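Local coordinates for protein deoxyribose-phosphate aldolase (Toxoplasma gondii, PDB 4EIV) that is an enzyme of the aldolase family, built as a closed barrel of eight parallel strands ringed by helices, at residues Phe30-Leu35 with Val58-Arg63; Ser43-Cys48 with Val67-Gln72; Ile50-Pro55 with Pro79-Ile84; Ala88-Pro93 with Ser103-Gly108; Ile236-Val241 with Phe267-Gly272. One frame throughout, in Å; residues are numbered along the deposited sequence.

Interaction 1 of 5, residues Phe30-Leu35 with Val58-Arg63; sequences FEVAAL and VGVSVR
Two nitrogens of Arg63 grip the carbonyl oxygen of Leu35: NE donates to Leu35 O at 2.8 Å, and NH2 adds a weak bond to the same atom. The oxygen sits at an edge of the guanidinium, 20° out of its plane. Both bonds are bent. A bend in the arginine chain (chi2 -61°) brings NE back to this carbonyl, and a water joins Arg63 N to Ala34 O close by. Upstream, the main chains of 30-34 and 59-62 exchange regular parallel bonds. Val32 N meets Gly59 O at 3.0 Å, Ser61 N reaches Val32 O at 2.9 Å almost in line (171°), and Ala34 N meets Ser61 O at 2.9 Å. Phe30 O receives Val58 N and, weakly, Gly59 N. On one face Val32 CG1 lies 3.9 Å from Val60 CG2; such beta-branched residues suit extended chain, and here they look out toward helix 41-52. The other face carries Glu31 and Ser61, with Gly59 adding no side chain beside the glutamate. The Glu31 carboxylate makes salt bridges to Lys235, Lys154 and Arg268, while Ser61 OG bonds to Glu118 and shares a water with Glu31 O. Leu35 lays CD2 over the backbone, 3.6 Å from Ser61 O. Apolar residues toward the helices and polar ones toward the axis, on adjacent parallel strands joined through a helix, are characteristic of the beta-alpha-beta unit of a TIM barrel.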
# COMPACT_ATOMS: atom_id res chain seq x y z
N PHE A 30 -4.47 -5.84 -9.97
CA PHE A 30 -4.66 -6.53 -11.24
C PHE A 30 -5.91 -6.23 -12.01
O PHE A 30 -7.00 -6.13 -11.44
CB PHE A 30 -4.55 -8.07 -11.00
CG PHE A 30 -4.02 -8.86 -12.18
CD1 PHE A 30 -2.66 -8.92 -12.41
CD2 PHE A 30 -4.85 -9.54 -13.04
CE1 PHE A 30 -2.16 -9.64 -13.45
CE2 PHE A 30 -4.34 -10.26 -14.11
CZ PHE A 30 -3.00 -10.29 -14.31
N GLU A 31 -5.73 -6.10 -13.32
CA GLU A 31 -6.83 -5.94 -14.27
C GLU A 31 -6.61 -7.00 -15.35
O GLU A 31 -5.67 -6.93 -16.13
CB GLU A 31 -6.84 -4.52 -14.84
CG GLU A 31 -7.20 -3.47 -13.81
CD GLU A 31 -7.12 -2.06 -14.30
OE1 GLU A 31 -6.35 -1.78 -15.23
OE2 GLU A 31 -7.84 -1.20 -13.74
N VAL A 32 -7.49 -8.00 -15.37
CA VAL A 32 -7.33 -9.12 -16.28
C VAL A 32 -7.95 -8.81 -17.65
O VAL A 32 -9.01 -8.20 -17.73
CB VAL A 32 -7.95 -10.42 -15.68
CG1 VAL A 32 -9.47 -10.33 -15.53
CG2 VAL A 32 -7.51 -11.66 -16.47
N ALA A 33 -7.26 -9.23 -18.70
CA ALA A 33 -7.71 -9.01 -20.06
C ALA A 33 -8.61 -10.13 -20.59
O ALA A 33 -8.33 -11.30 -20.40
CB ALA A 33 -6.48 -8.89 -20.98
N ALA A 34 -9.68 -9.74 -21.27
CA ALA A 34 -10.53 -10.65 -22.05
C ALA A 34 -10.94 -9.82 -23.28
O ALA A 34 -12.10 -9.43 -23.42
CB ALA A 34 -11.74 -11.13 -21.23
N LEU A 35 -9.95 -9.56 -24.14
CA LEU A 35 -10.02 -8.58 -25.23
C LEU A 35 -9.97 -9.08 -26.64
O LEU A 35 -10.05 -8.26 -27.56
CB LEU A 35 -8.82 -7.60 -25.08
CG LEU A 35 -8.85 -6.69 -23.86
CD1 LEU A 35 -7.49 -6.05 -23.59
CD2 LEU A 35 -9.95 -5.64 -24.03
N VAL A 58 -8.85 -5.74 -9.22
CA VAL A 58 -9.45 -4.43 -9.50
C VAL A 58 -10.56 -4.52 -10.56
O VAL A 58 -11.62 -3.95 -10.40
CB VAL A 58 -8.38 -3.41 -9.99
CG1 VAL A 58 -9.02 -2.05 -10.22
CG2 VAL A 58 -7.23 -3.30 -8.96
N GLY A 59 -10.29 -5.19 -11.66
CA GLY A 59 -11.24 -5.23 -12.75
C GLY A 59 -10.87 -6.12 -13.90
O GLY A 59 -9.89 -6.89 -13.86
N VAL A 60 -11.74 -6.07 -14.91
CA VAL A 60 -11.60 -6.82 -16.14
C VAL A 60 -11.68 -5.84 -17.30
O VAL A 60 -12.46 -4.88 -17.25
CB VAL A 60 -12.71 -7.92 -16.27
CG1 VAL A 60 -14.12 -7.32 -16.25
CG2 VAL A 60 -12.47 -8.80 -17.50
N SER A 61 -10.83 -6.07 -18.30
CA SER A 61 -10.82 -5.30 -19.53
C SER A 61 -11.49 -6.08 -20.63
O SER A 61 -11.06 -7.18 -20.97
CB SER A 61 -9.39 -4.95 -19.97
OG SER A 61 -8.72 -4.14 -19.03
N VAL A 62 -12.54 -5.51 -21.20
CA VAL A 62 -13.24 -6.14 -22.33
C VAL A 62 -13.54 -5.11 -23.40
O VAL A 62 -13.49 -3.91 -23.15
CB VAL A 62 -14.60 -6.77 -21.89
CG1 VAL A 62 -14.38 -7.98 -20.97
CG2 VAL A 62 -15.48 -5.73 -21.23
N ARG A 63 -13.90 -5.59 -24.59
CA ARG A 63 -14.40 -4.68 -25.62
C ARG A 63 -15.81 -4.22 -25.19
O ARG A 63 -16.48 -4.90 -24.39
CB ARG A 63 -14.51 -5.37 -26.99
CG ARG A 63 -13.27 -6.00 -27.50
CD ARG A 63 -12.10 -5.03 -27.73
NE ARG A 63 -11.14 -5.83 -28.47
CZ ARG A 63 -11.16 -5.99 -29.80
NH1 ARG A 63 -11.93 -5.23 -30.57
NH2 ARG A 63 -10.35 -6.87 -30.36
O HOH W 1 -6.28 -5.17 -18.39
O HOH W 2 -14.03 -8.43 -25.07

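Interaction 2 of 5, residues Ser43-Cys48 with Val67-Gln72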
# COMPACT_ATOMS: atom_id res chain seq x y z
N SER A 43 -16.31 -17.40 -22.29
CA SER A 43 -14.92 -17.07 -21.97
C SER A 43 -14.85 -15.88 -21.02
O SER A 43 -14.03 -15.87 -20.09
CB SER A 43 -14.08 -16.83 -23.23
OG SER A 43 -14.47 -15.65 -23.90
N VAL A 44 -15.70 -14.89 -21.25
CA VAL A 44 -15.75 -13.72 -20.40
C VAL A 44 -16.21 -14.10 -18.99
O VAL A 44 -15.63 -13.67 -18.00
CB VAL A 44 -16.60 -12.58 -21.02
CG1 VAL A 44 -16.83 -11.44 -20.03
CG2 VAL A 44 -15.94 -12.07 -22.29
N ALA A 45 -17.23 -14.96 -18.90
CA ALA A 45 -17.71 -15.41 -17.60
C ALA A 45 -16.60 -16.12 -16.83
O ALA A 45 -16.44 -15.90 -15.64
CB ALA A 45 -18.92 -16.35 -17.77
N ALA A 46 -15.83 -16.97 -17.51
CA ALA A 46 -14.77 -17.74 -16.85
C ALA A 46 -13.71 -16.82 -16.23
O ALA A 46 -13.28 -17.00 -15.10
CB ALA A 46 -14.13 -18.73 -17.82
N VAL A 47 -13.31 -15.82 -16.99
CA VAL A 47 -12.32 -14.86 -16.52
C VAL A 47 -12.87 -14.06 -15.35
O VAL A 47 -12.19 -13.87 -14.33
CB VAL A 47 -11.91 -13.92 -17.68
CG1 VAL A 47 -11.14 -12.74 -17.16
CG2 VAL A 47 -11.12 -14.70 -18.72
N CYS A 48 -14.11 -13.59 -15.48
CA CYS A 48 -14.74 -12.78 -14.44
C CYS A 48 -14.91 -13.50 -13.11
O CYS A 48 -14.77 -12.89 -12.06
CB CYS A 48 -16.11 -12.26 -14.90
SG CYS A 48 -15.98 -10.93 -16.11
N VAL A 67 -19.67 -5.38 -22.07
CA VAL A 67 -19.94 -4.60 -20.86
C VAL A 67 -21.32 -4.93 -20.29
O VAL A 67 -21.45 -5.27 -19.11
CB VAL A 67 -19.79 -3.06 -21.10
CG1 VAL A 67 -20.16 -2.25 -19.87
CG2 VAL A 67 -18.35 -2.72 -21.55
N ARG A 68 -22.36 -4.83 -21.12
CA ARG A 68 -23.72 -5.12 -20.67
C ARG A 68 -23.87 -6.56 -20.20
O ARG A 68 -24.57 -6.83 -19.22
CB ARG A 68 -24.75 -4.82 -21.76
CG ARG A 68 -26.19 -5.11 -21.35
CD ARG A 68 -27.16 -4.56 -22.36
NE ARG A 68 -27.05 -3.11 -22.41
CZ ARG A 68 -27.75 -2.26 -21.67
NH1 ARG A 68 -28.66 -2.70 -20.81
NH2 ARG A 68 -27.54 -0.95 -21.79
N PHE A 69 -23.22 -7.49 -20.90
CA PHE A 69 -23.25 -8.90 -20.50
C PHE A 69 -22.80 -9.05 -19.05
O PHE A 69 -23.49 -9.67 -18.25
CB PHE A 69 -22.38 -9.77 -21.40
CG PHE A 69 -22.17 -11.16 -20.85
CD1 PHE A 69 -23.23 -12.06 -20.80
CD2 PHE A 69 -20.94 -11.56 -20.36
CE1 PHE A 69 -23.05 -13.34 -20.29
CE2 PHE A 69 -20.75 -12.82 -19.86
CZ PHE A 69 -21.80 -13.72 -19.82
N ILE A 70 -21.66 -8.47 -18.73
CA ILE A 70 -21.14 -8.57 -17.36
C ILE A 70 -22.05 -7.88 -16.33
O ILE A 70 -22.38 -8.47 -15.28
CB ILE A 70 -19.72 -7.96 -17.27
CG1 ILE A 70 -18.73 -8.79 -18.08
CG2 ILE A 70 -19.30 -7.88 -15.79
CD1 ILE A 70 -17.38 -8.10 -18.30
N ARG A 71 -22.47 -6.66 -16.64
CA ARG A 71 -23.23 -5.82 -15.72
C ARG A 71 -24.71 -6.13 -15.53
O ARG A 71 -25.28 -5.82 -14.47
CB ARG A 71 -23.05 -4.35 -16.08
CG ARG A 71 -21.70 -3.80 -15.67
CD ARG A 71 -21.67 -3.62 -14.16
NE ARG A 71 -20.41 -3.11 -13.63
CZ ARG A 71 -19.51 -3.80 -12.92
NH1 ARG A 71 -19.67 -5.08 -12.60
NH2 ARG A 71 -18.43 -3.16 -12.49
N GLN A 72 -25.37 -6.65 -16.56
CA GLN A 72 -26.81 -6.93 -16.46
C GLN A 72 -27.19 -8.39 -16.41
O GLN A 72 -28.23 -8.73 -15.85
CB GLN A 72 -27.56 -6.34 -17.65
CG GLN A 72 -27.97 -4.89 -17.52
CD GLN A 72 -29.07 -4.55 -18.51
OE1 GLN A 72 -29.16 -5.16 -19.58
NE2 GLN A 72 -29.90 -3.58 -18.16
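Apolar contacts carry this meeting of helices 41-52 and 67-74, and Val44 and Ile70 form its middle. Val44 has CG1 anti to its own nitrogen (chi1 171°), which directs that methyl across the gap to lie 3.8 Å from Ile70 CG1 and equally near the terminal methyl, CD1. The two side chains cross at about a right angle, so one valine branch rests against the outer part of the isoleucine chain. One turn further along, Cys48 brings its sulfur to the same methyl, SG standing 3.8 Å from Ile70 CD1; a small, polarisable side chain fits well in this buried spot. Ile70 is thus held between two residues of one helical ridge, and its long chain also reaches Val60 and Val62 of the sheet beneath.

The aromatic contribution is of a different kind. Phe69 presents the rim of its ring, not a face: Val44 CG1 lies near the ring plane, 4.1 Å from Phe69 CD2, and Ala45 N also approaches that edge. Ala45 CB touches more loosely, 4.4 Å from Phe69 CZ, its small size letting the ring come close to the helix backbone.

Backbone bonds run within each helix. Cys48 N bonds to Val44 O at 2.9 Å in the regular helical pattern, whereas helix 67-74 widens into a pi-type turn at 69-72. Arg71 reaches the loop carbonyls of Val81 and Ile84. The short axes pass 10.8 Å apart at -52°, a wide spacing bridged by side chains, as in neighbouring helices of the outer layer of a TIM barrel.

Interaction 3 of 5, residues Ile50-Pro55 with Pro79-Ile84; sequences IAAKDP and PEVAGI
Ala52 fits its methyl against the 3-10 segment 79-83, and here the contact is tightest. Ala52 CB lies 3.4 Å from Glu80 CG and 3.5 Å from Glu80 O, a close fit for a single methyl. Glu80 makes this possible by holding CG between its nitrogen and its carbonyl carbon (chi1 66°) and bending again at chi2 (-84°), which sets the aliphatic part of the glutamate against the alanine. On the next side of the same methyl stands Ile84, whose CG2 is 3.9 Å from Ala52 CB. Its other arm runs out along the end of the helix, where Ile84 CD1 meets Ala51 CB at 3.8 Å. Two alanines in succession give the isoleucine a smooth surface, and its two branches divide the work, CG2 going to Ala52 and CD1 to Ala51. These pieces belong to the stretches of a TIM barrel that lead from an outer helix into the next strand: the end of helix 41-52 on one part, and the loop entering strand 85-90 on the other. Toward solvent the character changes. There a single water spans the gap, donating to Ala52 O at 2.9 Å and to Glu80 O at 2.8 Å; Glu80 O also accepts the amide of Gly83 within its own turn. Beyond it Lys53 points away from the loop, and its amino group pairs with Glu284 of helix 273-284.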
# COMPACT_ATOMS: atom_id res chain seq x y z
N ILE A 50 -12.95 -15.84 -11.79
CA ILE A 50 -11.65 -15.88 -11.09
C ILE A 50 -11.25 -14.45 -10.66
O ILE A 50 -10.73 -14.25 -9.57
CB ILE A 50 -10.55 -16.57 -11.91
CG1 ILE A 50 -10.98 -17.99 -12.28
CG2 ILE A 50 -9.22 -16.55 -11.14
CD1 ILE A 50 -11.33 -18.88 -11.11
N ALA A 51 -11.54 -13.46 -11.49
CA ALA A 51 -11.28 -12.06 -11.14
C ALA A 51 -12.03 -11.63 -9.87
O ALA A 51 -11.45 -10.99 -8.98
CB ALA A 51 -11.69 -11.13 -12.31
N ALA A 52 -13.29 -12.04 -9.76
CA ALA A 52 -14.16 -11.59 -8.69
C ALA A 52 -14.14 -12.42 -7.41
O ALA A 52 -14.73 -12.01 -6.43
CB ALA A 52 -15.61 -11.48 -9.20
N LYS A 53 -13.46 -13.57 -7.42
CA LYS A 53 -13.37 -14.43 -6.23
C LYS A 53 -12.65 -13.66 -5.12
O LYS A 53 -11.68 -12.95 -5.38
CB LYS A 53 -12.58 -15.70 -6.57
CG LYS A 53 -12.54 -16.74 -5.43
CD LYS A 53 -11.86 -18.02 -5.91
CE LYS A 53 -11.97 -19.18 -4.91
NZ LYS A 53 -11.34 -18.90 -3.61
N ASP A 54 -13.10 -13.84 -3.89
CA ASP A 54 -12.55 -13.10 -2.77
C ASP A 54 -11.10 -13.54 -2.49
O ASP A 54 -10.83 -14.74 -2.40
CB ASP A 54 -13.47 -13.34 -1.56
CG ASP A 54 -13.21 -12.39 -0.39
OD1 ASP A 54 -12.10 -11.87 -0.25
OD2 ASP A 54 -14.14 -12.22 0.43
N PRO A 55 -10.14 -12.60 -2.41
CA PRO A 55 -10.23 -11.15 -2.58
C PRO A 55 -10.23 -10.77 -4.06
O PRO A 55 -9.36 -11.19 -4.83
CB PRO A 55 -8.97 -10.65 -1.89
CG PRO A 55 -7.99 -11.73 -2.07
CD PRO A 55 -8.79 -12.99 -1.94
N PRO A 79 -23.06 -13.23 -8.80
CA PRO A 79 -23.26 -11.91 -8.18
C PRO A 79 -21.98 -11.19 -7.75
O PRO A 79 -21.96 -9.95 -7.65
CB PRO A 79 -24.15 -12.22 -6.96
CG PRO A 79 -24.02 -13.66 -6.74
CD PRO A 79 -23.75 -14.30 -8.05
N GLU A 80 -20.92 -11.95 -7.50
CA GLU A 80 -19.64 -11.39 -7.09
C GLU A 80 -19.04 -10.47 -8.15
O GLU A 80 -18.20 -9.62 -7.82
CB GLU A 80 -18.62 -12.49 -6.74
CG GLU A 80 -18.15 -13.40 -7.88
CD GLU A 80 -19.06 -14.58 -8.20
OE1 GLU A 80 -20.23 -14.62 -7.72
OE2 GLU A 80 -18.59 -15.49 -8.94
N VAL A 81 -19.45 -10.63 -9.41
CA VAL A 81 -18.89 -9.80 -10.48
C VAL A 81 -19.24 -8.31 -10.33
O VAL A 81 -18.57 -7.45 -10.91
CB VAL A 81 -19.21 -10.32 -11.90
CG1 VAL A 81 -18.73 -11.77 -12.06
CG2 VAL A 81 -20.67 -10.15 -12.28
N ALA A 82 -20.27 -8.00 -9.54
CA ALA A 82 -20.61 -6.60 -9.26
C ALA A 82 -19.45 -5.90 -8.54
O ALA A 82 -19.31 -4.69 -8.60
CB ALA A 82 -21.88 -6.53 -8.42
N GLY A 83 -18.61 -6.70 -7.88
CA GLY A 83 -17.49 -6.20 -7.08
C GLY A 83 -16.16 -5.98 -7.77
O GLY A 83 -15.16 -5.71 -7.10
N ILE A 84 -16.11 -6.16 -9.08
CA ILE A 84 -14.93 -5.80 -9.86
C ILE A 84 -15.36 -4.71 -10.84
O ILE A 84 -16.54 -4.61 -11.18
CB ILE A 84 -14.29 -6.97 -10.63
CG1 ILE A 84 -15.25 -7.58 -11.66
CG2 ILE A 84 -13.76 -8.02 -9.65
CD1 ILE A 84 -14.60 -8.66 -12.56
O HOH W 3 -16.39 -9.70 -5.75

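Interaction 4 of 5, residues Ala88-Pro93 with Ser103-Gly108; sequences AAVNFP and SLEAVG
The carboxylate of Glu105 is the flat group that spans this contact: the backbone N-H of Asn91 meets OE2 on its syn side, with Asn91 N 2.9 Å from Glu105 OE2 and 31° out of the carboxylate plane. A second flat group, the Phe92 ring, has one face covered by Ala89 CB, 3.6 Å above its centre, while the carbonyl carbon of Val90 lies at its edge. The setting is a beta-alpha unit of the TIM barrel, in which strand 85-90 runs into a loop and returns as helix 99-111; the short axes are nearly antiparallel, at 168°.

Glu105 reaches the loop by an extended chain, with CG anti to the carbonyl carbon. A glutamate suits this place because its long chain can rise from the helix to meet main-chain groups beyond the strand's end. One water lies between Glu105 OE1, Ala89 O and the amide of Phe92, which donates to it; another sits between Glu105 OE2 and Phe92 O. Together the two waters link the carboxylate to the loop.

Asn91 has a positive phi (67°), a conformation that asparagine tolerates well, and its side chain bonds to Gly97 N and Leu120 O, fixing the turn from both ends of the amide. Below the carboxylate the contact becomes apolar. The side chains of Val90 and Glu105 run antiparallel alongside one another, and Val90 CG1 comes to rest 3.8 Å from Glu105 CB and 4.3 Å from Ala106 CB.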
# COMPACT_ATOMS: atom_id res chain seq x y z
N ALA A 88 -13.72 -0.70 -20.31
CA ALA A 88 -14.04 -0.90 -21.72
C ALA A 88 -12.90 -0.39 -22.61
O ALA A 88 -12.52 0.79 -22.51
CB ALA A 88 -15.32 -0.16 -22.08
N ALA A 89 -12.41 -1.27 -23.48
CA ALA A 89 -11.30 -0.98 -24.38
C ALA A 89 -11.84 -0.36 -25.68
O ALA A 89 -12.53 -1.02 -26.45
CB ALA A 89 -10.53 -2.28 -24.65
N VAL A 90 -11.54 0.91 -25.88
CA VAL A 90 -12.04 1.67 -27.06
C VAL A 90 -10.88 1.97 -28.02
O VAL A 90 -9.73 2.06 -27.61
CB VAL A 90 -12.80 2.96 -26.65
CG1 VAL A 90 -13.96 2.60 -25.70
CG2 VAL A 90 -11.88 4.00 -26.02
N ASN A 91 -11.23 2.06 -29.30
CA ASN A 91 -10.26 2.22 -30.40
C ASN A 91 -9.39 0.97 -30.60
O ASN A 91 -8.32 1.07 -31.13
CB ASN A 91 -9.38 3.46 -30.25
CG ASN A 91 -9.00 4.10 -31.59
OD1 ASN A 91 -9.57 3.79 -32.65
ND2 ASN A 91 -8.02 5.01 -31.54
N PHE A 92 -9.88 -0.18 -30.13
CA PHE A 92 -9.19 -1.44 -30.26
C PHE A 92 -9.66 -2.16 -31.53
O PHE A 92 -10.79 -1.99 -31.97
CB PHE A 92 -9.45 -2.35 -29.03
CG PHE A 92 -8.50 -2.15 -27.88
CD1 PHE A 92 -7.74 -3.21 -27.40
CD2 PHE A 92 -8.40 -0.90 -27.26
CE1 PHE A 92 -6.87 -3.03 -26.33
CE2 PHE A 92 -7.55 -0.72 -26.17
CZ PHE A 92 -6.78 -1.78 -25.72
N PRO A 93 -8.80 -3.03 -32.07
CA PRO A 93 -7.46 -3.39 -31.61
C PRO A 93 -6.32 -2.62 -32.28
O PRO A 93 -5.17 -2.82 -31.90
CB PRO A 93 -7.35 -4.87 -31.99
CG PRO A 93 -8.13 -4.97 -33.25
CD PRO A 93 -9.24 -3.94 -33.15
N SER A 103 -15.22 8.24 -29.36
CA SER A 103 -16.11 8.81 -28.38
C SER A 103 -17.44 8.04 -28.34
O SER A 103 -17.97 7.78 -27.26
CB SER A 103 -16.32 10.28 -28.66
OG SER A 103 -15.12 10.97 -28.44
N LEU A 104 -17.96 7.64 -29.50
CA LEU A 104 -19.22 6.89 -29.56
C LEU A 104 -19.10 5.51 -28.87
O LEU A 104 -20.03 5.08 -28.18
CB LEU A 104 -19.75 6.80 -31.01
CG LEU A 104 -20.31 8.10 -31.61
CD1 LEU A 104 -20.63 7.95 -33.09
CD2 LEU A 104 -21.55 8.64 -30.87
N GLU A 105 -17.96 4.83 -29.03
CA GLU A 105 -17.71 3.57 -28.31
C GLU A 105 -17.74 3.81 -26.80
O GLU A 105 -18.33 3.04 -26.04
CB GLU A 105 -16.35 2.97 -28.62
CG GLU A 105 -16.09 2.59 -30.03
CD GLU A 105 -14.79 1.86 -30.10
OE1 GLU A 105 -14.75 0.69 -29.69
OE2 GLU A 105 -13.78 2.47 -30.52
N ALA A 106 -17.04 4.86 -26.36
CA ALA A 106 -16.95 5.18 -24.93
C ALA A 106 -18.31 5.53 -24.34
O ALA A 106 -18.65 5.05 -23.27
CB ALA A 106 -15.95 6.32 -24.71
N VAL A 107 -19.08 6.35 -25.04
CA VAL A 107 -20.40 6.72 -24.56
C VAL A 107 -21.27 5.48 -24.33
O VAL A 107 -21.92 5.34 -23.28
CB VAL A 107 -21.13 7.66 -25.56
CG1 VAL A 107 -22.59 7.86 -25.16
CG2 VAL A 107 -20.43 9.01 -25.66
N GLY A 108 -21.26 4.57 -25.30
CA GLY A 108 -22.07 3.35 -25.19
C GLY A 108 -21.60 2.42 -24.08
O GLY A 108 -22.40 1.82 -23.37
O HOH W 4 -12.70 -0.98 -29.14
O HOH W 5 -12.63 0.16 -32.23

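Interaction 5 of 5, residues Ile236-Val241 with Phe267-Gly272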
# COMPACT_ATOMS: atom_id res chain seq x y z
N ILE A 236 1.01 -0.96 -15.95
CA ILE A 236 2.02 -1.79 -16.56
C ILE A 236 1.31 -3.03 -17.08
O ILE A 236 0.79 -3.84 -16.30
CB ILE A 236 3.13 -2.14 -15.56
CG1 ILE A 236 3.80 -0.87 -15.02
CG2 ILE A 236 4.17 -3.02 -16.21
CD1 ILE A 236 4.92 -1.08 -14.02
N GLU A 237 1.18 -3.11 -18.40
CA GLU A 237 0.52 -4.23 -19.08
C GLU A 237 1.61 -5.22 -19.49
O GLU A 237 2.52 -4.87 -20.24
CB GLU A 237 -0.31 -3.73 -20.26
CG GLU A 237 -1.20 -4.78 -20.94
CD GLU A 237 -0.45 -5.75 -21.83
OE1 GLU A 237 -0.73 -6.95 -21.69
OE2 GLU A 237 0.39 -5.30 -22.64
N VAL A 238 1.56 -6.43 -18.92
CA VAL A 238 2.65 -7.39 -19.01
C VAL A 238 2.41 -8.55 -19.92
O VAL A 238 3.23 -9.47 -19.97
CB VAL A 238 3.05 -7.90 -17.60
CG1 VAL A 238 3.42 -6.72 -16.69
CG2 VAL A 238 1.96 -8.73 -16.98
N GLY A 239 1.30 -8.56 -20.63
CA GLY A 239 1.07 -9.64 -21.57
C GLY A 239 0.81 -10.94 -20.85
O GLY A 239 0.02 -10.99 -19.90
N ASP A 240 1.55 -11.98 -21.27
CA ASP A 240 1.38 -13.33 -20.73
C ASP A 240 2.57 -13.83 -19.91
O ASP A 240 2.76 -15.04 -19.75
CB ASP A 240 1.02 -14.28 -21.88
CG ASP A 240 -0.34 -13.95 -22.49
OD1 ASP A 240 -0.38 -13.59 -23.69
OD2 ASP A 240 -1.35 -13.98 -21.73
N VAL A 241 3.36 -12.91 -19.38
CA VAL A 241 4.48 -13.30 -18.51
C VAL A 241 4.00 -13.89 -17.18
O VAL A 241 2.82 -13.75 -16.80
CB VAL A 241 5.44 -12.13 -18.21
CG1 VAL A 241 6.06 -11.62 -19.54
CG2 VAL A 241 4.74 -11.05 -17.45
N PHE A 267 -1.86 2.93 -9.67
CA PHE A 267 -1.06 1.84 -10.20
C PHE A 267 -1.94 0.66 -10.52
O PHE A 267 -2.80 0.30 -9.71
CB PHE A 267 -0.01 1.44 -9.19
CG PHE A 267 0.90 0.39 -9.69
CD1 PHE A 267 1.68 0.62 -10.81
CD2 PHE A 267 0.99 -0.83 -9.06
CE1 PHE A 267 2.53 -0.37 -11.29
CE2 PHE A 267 1.83 -1.83 -9.53
CZ PHE A 267 2.61 -1.58 -10.66
N ARG A 268 -1.71 0.06 -11.69
CA ARG A 268 -2.43 -1.13 -12.09
C ARG A 268 -1.46 -2.03 -12.85
O ARG A 268 -0.50 -1.54 -13.48
CB ARG A 268 -3.64 -0.85 -13.00
CG ARG A 268 -4.64 0.12 -12.48
CD ARG A 268 -5.50 -0.43 -11.32
NE ARG A 268 -6.07 0.71 -10.64
CZ ARG A 268 -7.09 1.44 -11.08
NH1 ARG A 268 -7.76 1.11 -12.16
NH2 ARG A 268 -7.45 2.52 -10.41
N VAL A 269 -1.73 -3.32 -12.80
CA VAL A 269 -1.02 -4.29 -13.59
C VAL A 269 -2.05 -4.98 -14.46
O VAL A 269 -3.03 -5.54 -13.97
CB VAL A 269 -0.29 -5.32 -12.72
CG1 VAL A 269 0.30 -6.43 -13.56
CG2 VAL A 269 0.78 -4.62 -11.92
N GLY A 270 -1.86 -4.90 -15.77
CA GLY A 270 -2.72 -5.61 -16.73
C GLY A 270 -2.05 -6.89 -17.17
O GLY A 270 -0.90 -6.89 -17.54
N GLY A 271 -2.79 -7.99 -17.13
CA GLY A 271 -2.23 -9.24 -17.57
C GLY A 271 -3.29 -10.24 -17.96
O GLY A 271 -4.48 -9.95 -17.91
N GLY A 272 -2.83 -11.42 -18.36
CA GLY A 272 -3.72 -12.46 -18.84
C GLY A 272 -4.32 -13.34 -17.77
O GLY A 272 -3.96 -13.29 -16.59
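Ile236 and Phe267 cross obliquely, the isoleucine tip arriving in the plane of the ring at its edge, where Ile236 CD1 is 3.7 Å from Phe267 CE1. Both belong to the last two strands of a TIM barrel, 233-237 and 267-271, which run side by side and parallel. Both side chains also touch helix 243-257, a fitting place for bulky apolar groups. Val238 stands over the neighbouring backbone, its CG2 3.4 Å from Gly270 O, and that same oxygen accepts Val238 N at 2.9 Å in an almost straight bond (171°). Glu237 turns to the opposite face from Ile236. There Gly270, which has no side chain, lets the glutamate chain lie against the backbone of its partner strand. With CG anti to the nitrogen and a bend at chi2 (-76°), the carboxylate curls back so that Glu237 OE1 receives Gly239 N at 2.8 Å from above the carboxylate plane; its other oxygen bonds to Ser186 and His193. The chain then reverses in a type II' turn from Val238 to Val241, and Gly239 takes the positive phi that glycine adopts readily. Ile236 N meets Arg268 O at 3.0 Å, and Gly270 N returns to Ile236 O at 2.9 Å. Beyond them the two chains separate, and at the N-cap residue of helix 273-284 Gly272 N makes a weak, bent bond to Gly239 O at 3.3 Å.

Interactions 1 and 5 meet where the barrel closes: Glu31 N lies 2.8 Å from Val269 O, and inside, the Glu31 OE2 to Arg268 NH1 salt bridge spans 2.8 Å. On its other edge interaction 1 continues into interaction 4, with Val62 O 2.9 Å from Ala89 N. Interaction 2 covers interaction 1 from outside, Ile70 CD1 being 3.9 Å from Val60 CG1, and is tied to interaction 3 by Arg71 NH2, 2.7 Å from Ile84 O. Interactions 3 and 4 lie about 24 Å apart between centres. As in other TIM barrels, an active site would be expected at the C-terminal ends of the strands, where interactions 1, 4 and 5 finish.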